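Local coordinates for monosaccharide ABC transporter substrate-binding protein, CUT2 family (Bradyrhizobium sp., PDB 4YHS) that probably binds a monosaccharide or a related small polyol in the periplasm for uptake by an ABC transporter of the CUT2 family, at residues A[172-183]-A[210-218]; A[268-278]-A[289-297]. All blocks are in the same frame, centred on the assembly; numbering follows the deposited sequence.

In the fold
Of the elements involved, helix 164-178 comes first along the chain. The chain then runs through strand 186-191 and helix 198-211 before interaction 1 closes this loop of 26 residues at 210-218. After strand 247-250 and helix 252-264, interaction 2 closes a shorter loop, of which helix 280-287 is the main part, by laying 289-297 beside 268-278. The two loops follow in series, neither nesting nor crossing. Their strands 216-218 and 272-275 stand at the two ends of a four-stranded parallel sheet; 293-296 joins 272-275 by a single bridge. Helix 164-178 reaches from one contact to the other: Y174 CE2 lies 3.6 Å from A293 CB, and K178 CE lies 3.9 Å from M292 SE.

Interaction 1. Residues A[172-183]-A[210-218]; sequences GSYLAKKHPAGT and AVKGSAIKV
The ST turn at S214, on the way from helix 198-211 into strand 216-218, receives the end of helix 164-178: A215 N donates to H179 O (2.8 Å, N-H...O 152°), the first carbonyl beyond the helix. S214 OG sits between its backbone N and carbonyl carbon (chi1 72°), a position from which it donates to V211 O and accepts from I216 N; two bonds thereby hold the hydroxyl while S214 CB packs 3.9 Å from A176 CB. In this periplasmic binding protein fold, the turn ends a beta-alpha-beta crossover from strand 186-191 to the outermost strand 216-218, and I216 points its tip back at the helix. I216 CD1 presses on the A176 backbone, tightly at 3.4 Å from A176 CA, and also meets L175 CB at 3.6 Å. One turn earlier, G172 permits close approach, since a side chain there would run into A210 CB and V211 CG1. Water 1 joins S173 OG to A210 O. Beyond the helix, A215 CB sits 3.1 Å from T183 O, and T183 OG1 donates in plane to a lone pair of P180 O (2.7 Å). H179 turns its NE2 to Y247 OH.

Interaction 2. Residues A[268-278]-A[289-297]; sequences KGKVDLLAFYM and GLIMAAPAD
M292, a selenomethionine, reaches across from 289-297 to D272 and L273, in a beta-alpha-beta unit whose parallel strands 272-275 and 293-296 (13° apart) are linked through helix 280-287. Its CB lies 3.4 Å from L273 O, the atom that also accepts from M292 N (2.8 Å). With CG anti to the backbone N (chi1 174°) the chain runs out across D272: SE passes 4.1 Å from D272 CB, and after the bend at chi3 (-95°) CE settles against the carboxylate, 3.6 Å from D272 CG. D272 OD2 also makes a salt bridge to R246, which probably keeps the group charged. A275 N donates to A293 O (3.1 Å), but the pairing stops at P295, which has no N-H. Instead its CD abuts A275 O and its CG comes 3.1 Å from F276 O; an alanine here would remove both atoms and probably open a gap beside these carbonyls, leaving the backbone at F276 less firmly packed. At the next residue, the side chain of Y277 comes within about 3 Å (nearest atoms) of a bound bis-tris, consistent with the ligand cleft between the lobes. M278, also a selenomethionine, bends at chi2 and chi3, bringing its CE to 3.6 Å from A294 O.

Interaction 1. Residues A[172-183]-A[210-218]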
ATOM      1  N   GLY A 172      12.667   5.554   6.703  1.00 22.87           N
ATOM      2  CA  GLY A 172      13.898   6.272   6.947  1.00 18.96           C
ATOM      3  C   GLY A 172      13.859   7.088   8.236  1.00 22.60           C
ATOM      4  O   GLY A 172      14.819   7.092   9.004  1.00 19.58           O
ATOM      5  N   SER A 173      12.750   7.780   8.481  1.00 18.88           N
ATOM      6  CA  SER A 173      12.632   8.657   9.666  1.00 21.91           C
ATOM      7  C   SER A 173      12.675   7.868  10.946  1.00 17.95           C
ATOM      8  O   SER A 173      13.250   8.314  11.932  1.00 19.71           O
ATOM      9  CB  SER A 173      11.329   9.459   9.622  1.00 26.02           C
ATOM     10  OG  SER A 173      11.399  10.442   8.616  1.00 33.12           O
ATOM     11  N   TYR A 174      12.024   6.704  10.922  1.00 20.04           N
ATOM     12  CA  TYR A 174      12.108   5.724  12.007  1.00 22.90           C
ATOM     13  C   TYR A 174      13.569   5.424  12.389  1.00 23.73           C
ATOM     14  O   TYR A 174      13.957   5.431  13.566  1.00 22.47           O
ATOM     15  CB  TYR A 174      11.395   4.434  11.583  1.00 20.46           C
ATOM     16  CG  TYR A 174      11.298   3.354  12.654  1.00 20.76           C
ATOM     17  CD1 TYR A 174      10.281   3.381  13.612  1.00 18.78           C
ATOM     18  CD2 TYR A 174      12.201   2.302  12.695  1.00 20.54           C
ATOM     19  CE1 TYR A 174      10.176   2.375  14.593  1.00 14.21           C
ATOM     20  CE2 TYR A 174      12.101   1.310  13.654  1.00 23.10           C
ATOM     21  CZ  TYR A 174      11.082   1.353  14.601  1.00 18.74           C
ATOM     22  OH  TYR A 174      11.026   0.342  15.539  1.00 20.55           O
ATOM     23  N   LEU A 175      14.394   5.144  11.401  1.00 21.00           N
ATOM     24  CA  LEU A 175      15.800   4.875  11.689  1.00 18.28           C
ATOM     25  C   LEU A 175      16.541   6.143  12.103  1.00 23.45           C
ATOM     26  O   LEU A 175      17.323   6.137  13.043  1.00 26.87           O
ATOM     27  CB  LEU A 175      16.484   4.242  10.482  1.00 21.79           C
ATOM     28  CG  LEU A 175      16.089   2.800  10.205  1.00 23.36           C
ATOM     29  CD1 LEU A 175      16.763   2.345   8.956  1.00 30.89           C
ATOM     30  CD2 LEU A 175      16.462   1.868  11.378  1.00 23.01           C
ATOM     31  N   ALA A 176      16.293   7.239  11.392  1.00 22.58           N
ATOM     32  CA  ALA A 176      16.991   8.479  11.695  1.00 20.42           C
ATOM     33  C   ALA A 176      16.742   8.958  13.143  1.00 23.92           C
ATOM     34  O   ALA A 176      17.635   9.522  13.760  1.00 28.22           O
ATOM     35  CB  ALA A 176      16.580   9.551  10.700  1.00 23.19           C
ATOM     36  N   LYS A 177      15.537   8.720  13.673  1.00 25.64           N
ATOM     37  CA  LYS A 177      15.225   9.106  15.047  1.00 31.02           C
ATOM     38  C   LYS A 177      16.053   8.296  16.043  1.00 30.37           C
ATOM     39  O   LYS A 177      16.494   8.818  17.071  1.00 30.20           O
ATOM     40  CB  LYS A 177      13.727   8.920  15.335  1.00 34.76           C
ATOM     41  CG  LYS A 177      12.802  10.019  14.793  1.00 42.55           C
ATOM     42  CD  LYS A 177      11.370   9.531  14.787  1.00 46.12           C
ATOM     43  CE  LYS A 177      10.367  10.663  14.681  1.00 59.48           C
ATOM     44  NZ  LYS A 177       9.880  10.866  13.290  1.00 62.17           N
ATOM     45  N   LYS A 178      16.263   7.019  15.736  1.00 32.23           N
ATOM     46  CA  LYS A 178      17.083   6.138  16.572  1.00 27.46           C
ATOM     47  C   LYS A 178      18.571   6.494  16.521  1.00 26.96           C
ATOM     48  O   LYS A 178      19.334   6.142  17.425  1.00 28.20           O
ATOM     49  CB  LYS A 178      16.885   4.670  16.149  1.00 29.88           C
ATOM     50  CG  LYS A 178      15.459   4.191  16.360  1.00 29.85           C
ATOM     51  CD  LYS A 178      15.101   2.901  15.601  1.00 34.50           C
ATOM     52  CE  LYS A 178      15.679   1.671  16.254  1.00 49.91           C
ATOM     53  NZ  LYS A 178      14.947   1.308  17.499  1.00 54.67           N
ATOM     54  N   HIS A 179      18.981   7.196  15.473  1.00 23.15           N
ATOM     55  CA  HIS A 179      20.394   7.502  15.265  1.00 25.24           C
ATOM     56  C   HIS A 179      20.619   8.947  14.816  1.00 38.45           C
ATOM     57  O   HIS A 179      21.097   9.209  13.708  1.00 33.84           O
ATOM     58  CB  HIS A 179      20.974   6.518  14.260  1.00 21.63           C
ATOM     59  CG  HIS A 179      20.842   5.090  14.698  1.00 25.60           C
ATOM     60  ND1 HIS A 179      21.680   4.525  15.637  1.00 23.77           N
ATOM     61  CD2 HIS A 179      19.962   4.125  14.342  1.00 27.96           C
ATOM     62  CE1 HIS A 179      21.320   3.267  15.835  1.00 26.05           C
ATOM     63  NE2 HIS A 179      20.285   3.000  15.066  1.00 23.43           N
ATOM     64  N   PRO A 180      20.300   9.893  15.706  1.00 35.93           N
ATOM     65  CA  PRO A 180      20.360  11.313  15.367  1.00 37.27           C
ATOM     66  C   PRO A 180      21.770  11.807  15.105  1.00 24.92           C
ATOM     67  O   PRO A 180      22.767  11.154  15.460  1.00 28.15           O
ATOM     68  CB  PRO A 180      19.767  11.999  16.610  1.00 32.16           C
ATOM     69  CG  PRO A 180      19.902  11.016  17.699  1.00 40.84           C
ATOM     70  CD  PRO A 180      19.808   9.669  17.075  1.00 34.96           C
ATOM     71  N   ALA A 181      21.844  12.980  14.493  1.00 33.27           N
ATOM     72  CA  ALA A 181      23.111  13.639  14.244  1.00 39.95           C
ATOM     73  C   ALA A 181      23.894  13.771  15.543  1.00 44.77           C
ATOM     74  O   ALA A 181      23.329  14.104  16.584  1.00 51.05           O
ATOM     75  CB  ALA A 181      22.877  14.990  13.616  1.00 38.45           C
ATOM     76  N   GLY A 182      25.187  13.471  15.478  1.00 43.73           N
ATOM     77  CA  GLY A 182      26.047  13.555  16.642  1.00 35.87           C
ATOM     78  C   GLY A 182      26.243  12.241  17.373  1.00 39.72           C
ATOM     79  O   GLY A 182      27.140  12.134  18.217  1.00 42.95           O
ATOM     80  N   THR A 183      25.404  11.250  17.083  1.00 37.18           N
ATOM     81  CA  THR A 183      25.590   9.922  17.656  1.00 40.46           C
ATOM     82  C   THR A 183      26.424   9.080  16.683  1.00 38.75           C
ATOM     83  O   THR A 183      26.651   9.489  15.541  1.00 41.22           O
ATOM     84  CB  THR A 183      24.246   9.245  17.971  1.00 29.09           C
ATOM     85  OG1 THR A 183      23.566   8.893  16.759  1.00 29.53           O
ATOM     86  CG2 THR A 183      23.358  10.187  18.800  1.00 35.65           C
ATOM     87  N   ALA A 210      14.732  11.202   3.983  1.00 19.58           N
ATOM     88  CA  ALA A 210      14.405  11.134   5.409  1.00 21.51           C
ATOM     89  C   ALA A 210      15.602  10.858   6.329  1.00 22.73           C
ATOM     90  O   ALA A 210      15.588  11.306   7.475  1.00 25.62           O
ATOM     91  CB  ALA A 210      13.288  10.077   5.654  1.00 18.08           C
ATOM     92  N   VAL A 211      16.651  10.186   5.837  1.00 19.99           N
ATOM     93  CA  VAL A 211      17.816   9.874   6.679  1.00 22.15           C
ATOM     94  C   VAL A 211      18.902  10.938   6.597  1.00 27.83           C
ATOM     95  O   VAL A 211      19.869  10.914   7.351  1.00 29.77           O
ATOM     96  CB  VAL A 211      18.448   8.505   6.320  1.00 21.05           C
ATOM     97  CG1 VAL A 211      17.419   7.387   6.525  1.00 24.04           C
ATOM     98  CG2 VAL A 211      19.023   8.502   4.906  1.00 20.52           C
ATOM     99  N   LYS A 212      18.725  11.884   5.693  1.00 30.27           N
ATOM    100  CA  LYS A 212      19.691  12.954   5.515  1.00 27.26           C
ATOM    101  C   LYS A 212      19.826  13.735   6.814  1.00 27.03           C
ATOM    102  O   LYS A 212      18.833  14.014   7.486  1.00 28.79           O
ATOM    103  CB  LYS A 212      19.243  13.850   4.361  1.00 26.45           C
ATOM    104  CG  LYS A 212      20.297  14.785   3.808  1.00 36.34           C
ATOM    105  CD  LYS A 212      20.023  15.208   2.326  1.00 68.92           C
ATOM    106  CE  LYS A 212      18.593  14.930   1.778  1.00 67.04           C
ATOM    107  NZ  LYS A 212      17.452  15.601   2.491  1.00 69.81           N
ATOM    108  N   GLY A 213      21.067  14.045   7.185  1.00 29.56           N
ATOM    109  CA  GLY A 213      21.333  14.826   8.378  1.00 40.94           C
ATOM    110  C   GLY A 213      21.311  14.032   9.673  1.00 44.10           C
ATOM    111  O   GLY A 213      21.254  14.624  10.750  1.00 49.61           O
ATOM    112  N   SER A 214      21.349  12.703   9.582  1.00 31.29           N
ATOM    113  CA  SER A 214      21.394  11.854  10.776  1.00 30.36           C
ATOM    114  C   SER A 214      22.717  11.107  10.806  1.00 31.71           C
ATOM    115  O   SER A 214      23.529  11.273   9.890  1.00 27.64           O
ATOM    116  CB  SER A 214      20.226  10.868  10.792  1.00 33.34           C
ATOM    117  OG  SER A 214      20.405   9.851   9.825  1.00 26.81           O
ATOM    118  N   ALA A 215      22.935  10.283  11.836  1.00 27.60           N
ATOM    119  CA  ALA A 215      24.165   9.475  11.910  1.00 33.51           C
ATOM    120  C   ALA A 215      24.111   8.210  11.020  1.00 35.73           C
ATOM    121  O   ALA A 215      25.067   7.420  10.979  1.00 35.13           O
ATOM    122  CB  ALA A 215      24.456   9.098  13.372  1.00 27.09           C
ATOM    123  N   ILE A 216      23.020   8.053  10.272  1.00 28.42           N
ATOM    124  CA  ILE A 216      22.887   6.956   9.327  1.00 26.46           C
ATOM    125  C   ILE A 216      23.757   7.183   8.106  1.00 29.54           C
ATOM    126  O   ILE A 216      23.720   8.254   7.484  1.00 31.86           O
ATOM    127  CB  ILE A 216      21.422   6.777   8.852  1.00 25.10           C
ATOM    128  CG1 ILE A 216      20.516   6.345  10.017  1.00 29.45           C
ATOM    129  CG2 ILE A 216      21.348   5.773   7.716  1.00 21.42           C
ATOM    130  CD1 ILE A 216      19.074   6.659   9.769  1.00 37.94           C
ATOM    131  N   LYS A 217      24.534   6.162   7.764  1.00 21.73           N
ATOM    132  CA  LYS A 217      25.217   6.104   6.480  1.00 26.42           C
ATOM    133  C   LYS A 217      24.538   4.998   5.663  1.00 22.61           C
ATOM    134  O   LYS A 217      24.453   3.862   6.116  1.00 23.80           O
ATOM    135  CB  LYS A 217      26.712   5.833   6.673  1.00 30.39           C
ATOM    136  CG  LYS A 217      27.460   5.369   5.395  1.00 34.03           C
ATOM    137  CD  LYS A 217      27.455   6.410   4.280  1.00 32.95           C
ATOM    138  CE  LYS A 217      27.955   5.835   2.963  1.00 42.07           C
ATOM    139  NZ  LYS A 217      27.845   6.821   1.833  1.00 46.49           N
ATOM    140  N   VAL A 218      24.057   5.341   4.472  1.00 25.00           N
ATOM    141  CA  VAL A 218      23.452   4.356   3.592  1.00 25.76           C
ATOM    142  C   VAL A 218      24.456   3.916   2.526  1.00 27.27           C
ATOM    143  O   VAL A 218      25.084   4.741   1.840  1.00 27.87           O
ATOM    144  CB  VAL A 218      22.182   4.911   2.929  1.00 22.95           C
ATOM    145  CG1 VAL A 218      21.460   3.837   2.216  1.00 19.90           C
ATOM    146  CG2 VAL A 218      21.275   5.511   3.953  1.00 27.39           C
TER
HETATM  147  O   HOH W   1      13.539  12.356   8.810  1.00 30.23           O
HETATM  148  O   HOH W   2      19.334  14.062  13.459  1.00 34.87           O

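Interaction 2. Residues A[268-278]-A[289-297]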
ATOM      1  N   LYS A 268      21.934 -12.683  14.559  1.00 23.60           N
ATOM      2  CA  LYS A 268      20.662 -12.253  15.123  1.00 26.18           C
ATOM      3  C   LYS A 268      20.911 -11.201  16.221  1.00 20.53           C
ATOM      4  O   LYS A 268      21.807 -11.368  17.053  1.00 21.13           O
ATOM      5  CB  LYS A 268      19.901 -13.450  15.664  1.00 29.32           C
ATOM      6  CG  LYS A 268      18.482 -13.138  16.127  1.00 41.40           C
ATOM      7  CD  LYS A 268      18.100 -13.921  17.392  1.00 58.57           C
ATOM      8  CE  LYS A 268      16.865 -14.794  17.198  1.00 62.74           C
ATOM      9  NZ  LYS A 268      16.300 -15.206  18.517  1.00 64.67           N
ATOM     10  N   GLY A 269      20.147 -10.109  16.183  1.00 22.04           N
ATOM     11  CA  GLY A 269      20.318  -9.003  17.117  1.00 25.02           C
ATOM     12  C   GLY A 269      21.505  -8.089  16.852  1.00 21.35           C
ATOM     13  O   GLY A 269      21.572  -6.981  17.426  1.00 23.51           O
ATOM     14  N   LYS A 270      22.451  -8.531  16.011  1.00 19.05           N
ATOM     15  CA  LYS A 270      23.564  -7.683  15.582  1.00 19.38           C
ATOM     16  C   LYS A 270      23.183  -6.864  14.365  1.00 21.30           C
ATOM     17  O   LYS A 270      23.649  -5.740  14.185  1.00 22.85           O
ATOM     18  CB  LYS A 270      24.801  -8.508  15.234  1.00 24.20           C
ATOM     19  CG  LYS A 270      25.393  -9.290  16.407  1.00 25.29           C
ATOM     20  CD  LYS A 270      26.727  -9.910  16.018  1.00 22.90           C
ATOM     21  CE  LYS A 270      27.229 -10.854  17.076  1.00 32.00           C
ATOM     22  NZ  LYS A 270      28.364 -11.657  16.574  1.00 40.46           N
ATOM     23  N   VAL A 271      22.394  -7.480  13.492  1.00 18.04           N
ATOM     24  CA  VAL A 271      21.863  -6.806  12.327  1.00 17.81           C
ATOM     25  C   VAL A 271      20.357  -6.868  12.426  1.00 21.80           C
ATOM     26  O   VAL A 271      19.799  -7.957  12.580  1.00 20.92           O
ATOM     27  CB  VAL A 271      22.355  -7.472  11.031  1.00 18.35           C
ATOM     28  CG1 VAL A 271      21.726  -6.793   9.791  1.00 22.11           C
ATOM     29  CG2 VAL A 271      23.896  -7.504  10.966  1.00 20.94           C
ATOM     30  N   ASP A 272      19.700  -5.705  12.379  1.00 16.49           N
ATOM     31  CA  ASP A 272      18.250  -5.646  12.335  1.00 15.45           C
ATOM     32  C   ASP A 272      17.694  -5.439  10.938  1.00 17.19           C
ATOM     33  O   ASP A 272      18.331  -4.817  10.068  1.00 19.96           O
ATOM     34  CB  ASP A 272      17.750  -4.539  13.255  1.00 18.36           C
ATOM     35  CG  ASP A 272      17.804  -4.945  14.703  1.00 29.12           C
ATOM     36  OD1 ASP A 272      17.025  -5.825  15.069  1.00 33.39           O
ATOM     37  OD2 ASP A 272      18.636  -4.407  15.454  1.00 25.61           O
ATOM     38  N   LEU A 273      16.503  -5.988  10.730  1.00 13.98           N
ATOM     39  CA  LEU A 273      15.874  -5.996   9.409  1.00 15.39           C
ATOM     40  C   LEU A 273      14.687  -5.055   9.352  1.00 17.51           C
ATOM     41  O   LEU A 273      13.885  -4.994  10.288  1.00 17.38           O
ATOM     42  CB  LEU A 273      15.454  -7.409   9.046  1.00 14.36           C
ATOM     43  CG  LEU A 273      16.534  -8.465   9.259  1.00 18.08           C
ATOM     44  CD1 LEU A 273      15.989  -9.856   8.985  1.00 19.27           C
ATOM     45  CD2 LEU A 273      17.728  -8.185   8.337  1.00 17.99           C
ATOM     46  N   LEU A 274      14.558  -4.337   8.239  1.00 14.55           N
ATOM     47  CA  LEU A 274      13.384  -3.504   8.034  1.00 16.97           C
ATOM     48  C   LEU A 274      12.912  -3.654   6.610  1.00 18.36           C
ATOM     49  O   LEU A 274      13.722  -3.920   5.710  1.00 16.34           O
ATOM     50  CB  LEU A 274      13.690  -2.031   8.348  1.00 16.00           C
ATOM     51  CG  LEU A 274      13.977  -1.573   9.780  1.00 18.85           C
ATOM     52  CD1 LEU A 274      15.456  -1.678  10.123  1.00 22.19           C
ATOM     53  CD2 LEU A 274      13.502  -0.147   9.927  1.00 22.52           C
ATOM     54  N   ALA A 275      11.596  -3.520   6.411  1.00 17.26           N
ATOM     55  CA  ALA A 275      11.014  -3.447   5.080  1.00 15.03           C
ATOM     56  C   ALA A 275      10.358  -2.070   4.926  1.00 15.87           C
ATOM     57  O   ALA A 275      10.002  -1.446   5.939  1.00 15.70           O
ATOM     58  CB  ALA A 275       9.988  -4.576   4.860  1.00 13.37           C
ATOM     59  N   PHE A 276      10.203  -1.580   3.691  1.00 12.95           N
ATOM     60  CA  PHE A 276       9.478  -0.316   3.501  1.00 16.82           C
ATOM     61  C   PHE A 276       8.037  -0.544   3.032  1.00 14.84           C
ATOM     62  O   PHE A 276       7.347   0.406   2.641  1.00 14.36           O
ATOM     63  CB  PHE A 276      10.212   0.655   2.544  1.00 16.68           C
ATOM     64  CG  PHE A 276      10.376   0.174   1.126  1.00 17.28           C
ATOM     65  CD1 PHE A 276       9.415   0.451   0.158  1.00 17.04           C
ATOM     66  CD2 PHE A 276      11.542  -0.471   0.740  1.00 15.96           C
ATOM     67  CE1 PHE A 276       9.593   0.044  -1.177  1.00 15.55           C
ATOM     68  CE2 PHE A 276      11.732  -0.855  -0.576  1.00 14.80           C
ATOM     69  CZ  PHE A 276      10.757  -0.607  -1.535  1.00 16.18           C
ATOM     70  N   TYR A 277       7.563  -1.771   3.197  1.00 14.99           N
ATOM     71  CA  TYR A 277       6.133  -2.041   3.007  1.00 15.38           C
ATOM     72  C   TYR A 277       5.739  -3.358   3.721  1.00 18.25           C
ATOM     73  O   TYR A 277       6.595  -4.097   4.242  1.00 18.43           O
ATOM     74  CB  TYR A 277       5.765  -2.033   1.492  1.00 14.27           C
ATOM     75  CG  TYR A 277       6.362  -3.101   0.609  1.00 13.08           C
ATOM     76  CD1 TYR A 277       5.700  -4.318   0.406  1.00 18.91           C
ATOM     77  CD2 TYR A 277       7.553  -2.889  -0.067  1.00 12.04           C
ATOM     78  CE1 TYR A 277       6.224  -5.288  -0.403  1.00 17.43           C
ATOM     79  CE2 TYR A 277       8.101  -3.871  -0.871  1.00 17.59           C
ATOM     80  CZ  TYR A 277       7.431  -5.060  -1.050  1.00 22.88           C
ATOM     81  OH  TYR A 277       7.973  -6.041  -1.844  1.00 23.32           O
HETATM   82  N   MSE A 278       4.430  -3.617   3.805  1.00 13.44           N
HETATM   83  CA  MSE A 278       3.905  -4.667   4.681  1.00 16.03           C
HETATM   84  C   MSE A 278       3.394  -5.882   3.920  1.00 23.62           C
HETATM   85  O   MSE A 278       2.719  -5.729   2.894  1.00 19.66           O
HETATM   86  CB  MSE A 278       2.760  -4.095   5.529  1.00 19.22           C
HETATM   87  CG  MSE A 278       2.151  -5.070   6.506  1.00 17.43           C
HETATM   88 SE   MSE A 278       3.447  -5.654   7.887  1.00 26.03          SE
HETATM   89  CE  MSE A 278       3.839  -3.934   8.719  1.00 15.23           C
ATOM     90  N   GLY A 289      10.008 -11.277  16.501  1.00 18.03           N
ATOM     91  CA  GLY A 289      11.228 -10.594  16.917  1.00 18.02           C
ATOM     92  C   GLY A 289      12.363 -10.666  15.906  1.00 19.18           C
ATOM     93  O   GLY A 289      13.480 -10.275  16.210  1.00 23.43           O
ATOM     94  N   LEU A 290      12.084 -11.176  14.715  1.00 19.05           N
ATOM     95  CA  LEU A 290      13.133 -11.425  13.710  1.00 17.24           C
ATOM     96  C   LEU A 290      13.273 -10.279  12.712  1.00 19.62           C
ATOM     97  O   LEU A 290      14.342 -10.094  12.096  1.00 18.88           O
ATOM     98  CB  LEU A 290      12.836 -12.726  12.952  1.00 19.05           C
ATOM     99  CG  LEU A 290      12.761 -14.026  13.768  1.00 21.63           C
ATOM    100  CD1 LEU A 290      12.484 -15.181  12.841  1.00 27.88           C
ATOM    101  CD2 LEU A 290      14.054 -14.282  14.511  1.00 21.87           C
ATOM    102  N   ILE A 291      12.188  -9.540  12.522  1.00 17.46           N
ATOM    103  CA  ILE A 291      12.209  -8.321  11.696  1.00 12.49           C
ATOM    104  C   ILE A 291      11.840  -7.168  12.610  1.00 15.27           C
ATOM    105  O   ILE A 291      10.937  -7.306  13.447  1.00 16.94           O
ATOM    106  CB  ILE A 291      11.229  -8.407  10.507  1.00 16.92           C
ATOM    107  CG1 ILE A 291      11.671  -9.513   9.535  1.00 15.45           C
ATOM    108  CG2 ILE A 291      11.146  -7.076   9.814  1.00 18.36           C
ATOM    109  CD1 ILE A 291      10.795  -9.721   8.361  1.00 14.99           C
HETATM  110  N   MSE A 292      12.549  -6.046  12.515  1.00 14.67           N
HETATM  111  CA  MSE A 292      12.333  -4.957  13.465  1.00 15.52           C
HETATM  112  C   MSE A 292      11.093  -4.121  13.177  1.00 15.68           C
HETATM  113  O   MSE A 292      10.332  -3.768  14.104  1.00 14.93           O
HETATM  114  CB  MSE A 292      13.532  -4.014  13.506  1.00 13.95           C
HETATM  115  CG  MSE A 292      13.285  -2.774  14.398  1.00 17.49           C
HETATM  116 SE   MSE A 292      14.978  -1.761  14.511  1.00 35.26          SE
HETATM  117  CE  MSE A 292      15.586  -2.531  16.150  1.00 28.59           C
ATOM    118  N   ALA A 293      10.908  -3.744  11.919  1.00 14.40           N
ATOM    119  CA  ALA A 293       9.865  -2.757  11.591  1.00 15.78           C
ATOM    120  C   ALA A 293       9.547  -2.685  10.110  1.00 17.04           C
ATOM    121  O   ALA A 293      10.392  -3.008   9.267  1.00 16.04           O
ATOM    122  CB  ALA A 293      10.302  -1.369  12.068  1.00 20.29           C
ATOM    123  N   ALA A 294       8.342  -2.200   9.802  1.00 13.30           N
ATOM    124  CA  ALA A 294       7.930  -1.874   8.440  1.00 15.14           C
ATOM    125  C   ALA A 294       6.716  -0.934   8.517  1.00 13.55           C
ATOM    126  O   ALA A 294       5.925  -1.052   9.430  1.00 14.47           O
ATOM    127  CB  ALA A 294       7.564  -3.149   7.649  1.00 11.29           C
ATOM    128  N   PRO A 295       6.564  -0.032   7.541  1.00 17.06           N
ATOM    129  CA  PRO A 295       5.359   0.809   7.492  1.00 14.22           C
ATOM    130  C   PRO A 295       4.151   0.030   6.989  1.00 14.37           C
ATOM    131  O   PRO A 295       4.304  -0.922   6.215  1.00 14.71           O
ATOM    132  CB  PRO A 295       5.724   1.893   6.496  1.00 12.49           C
ATOM    133  CG  PRO A 295       6.649   1.232   5.551  1.00 16.72           C
ATOM    134  CD  PRO A 295       7.478   0.267   6.415  1.00 13.72           C
ATOM    135  N   ALA A 296       2.967   0.454   7.411  1.00 14.88           N
ATOM    136  CA  ALA A 296       1.741  -0.117   6.877  1.00 17.01           C
ATOM    137  C   ALA A 296       0.978   0.974   6.158  1.00 12.98           C
ATOM    138  O   ALA A 296       0.836   2.072   6.696  1.00 16.51           O
ATOM    139  CB  ALA A 296       0.912  -0.720   7.978  1.00 18.13           C
ATOM    140  N   ASP A 297       0.473   0.663   4.975  1.00 11.39           N
ATOM    141  CA  ASP A 297      -0.374   1.624   4.223  1.00 13.09           C
ATOM    142  C   ASP A 297      -1.854   1.357   4.425  1.00 13.04           C
ATOM    143  O   ASP A 297      -2.704   2.035   3.831  1.00 13.90           O
ATOM    144  CB  ASP A 297      -0.045   1.631   2.723  1.00 15.12           C
ATOM    145  CG  ASP A 297      -0.534   0.394   1.972  1.00 20.18           C
ATOM    146  OD1 ASP A 297      -0.822  -0.634   2.594  1.00 19.30           O
ATOM    147  OD2 ASP A 297      -0.566   0.459   0.735  1.00 20.80           O
TER
HETATM  148  O   HOH W   3      15.460  -7.554  12.863  1.00 17.33           O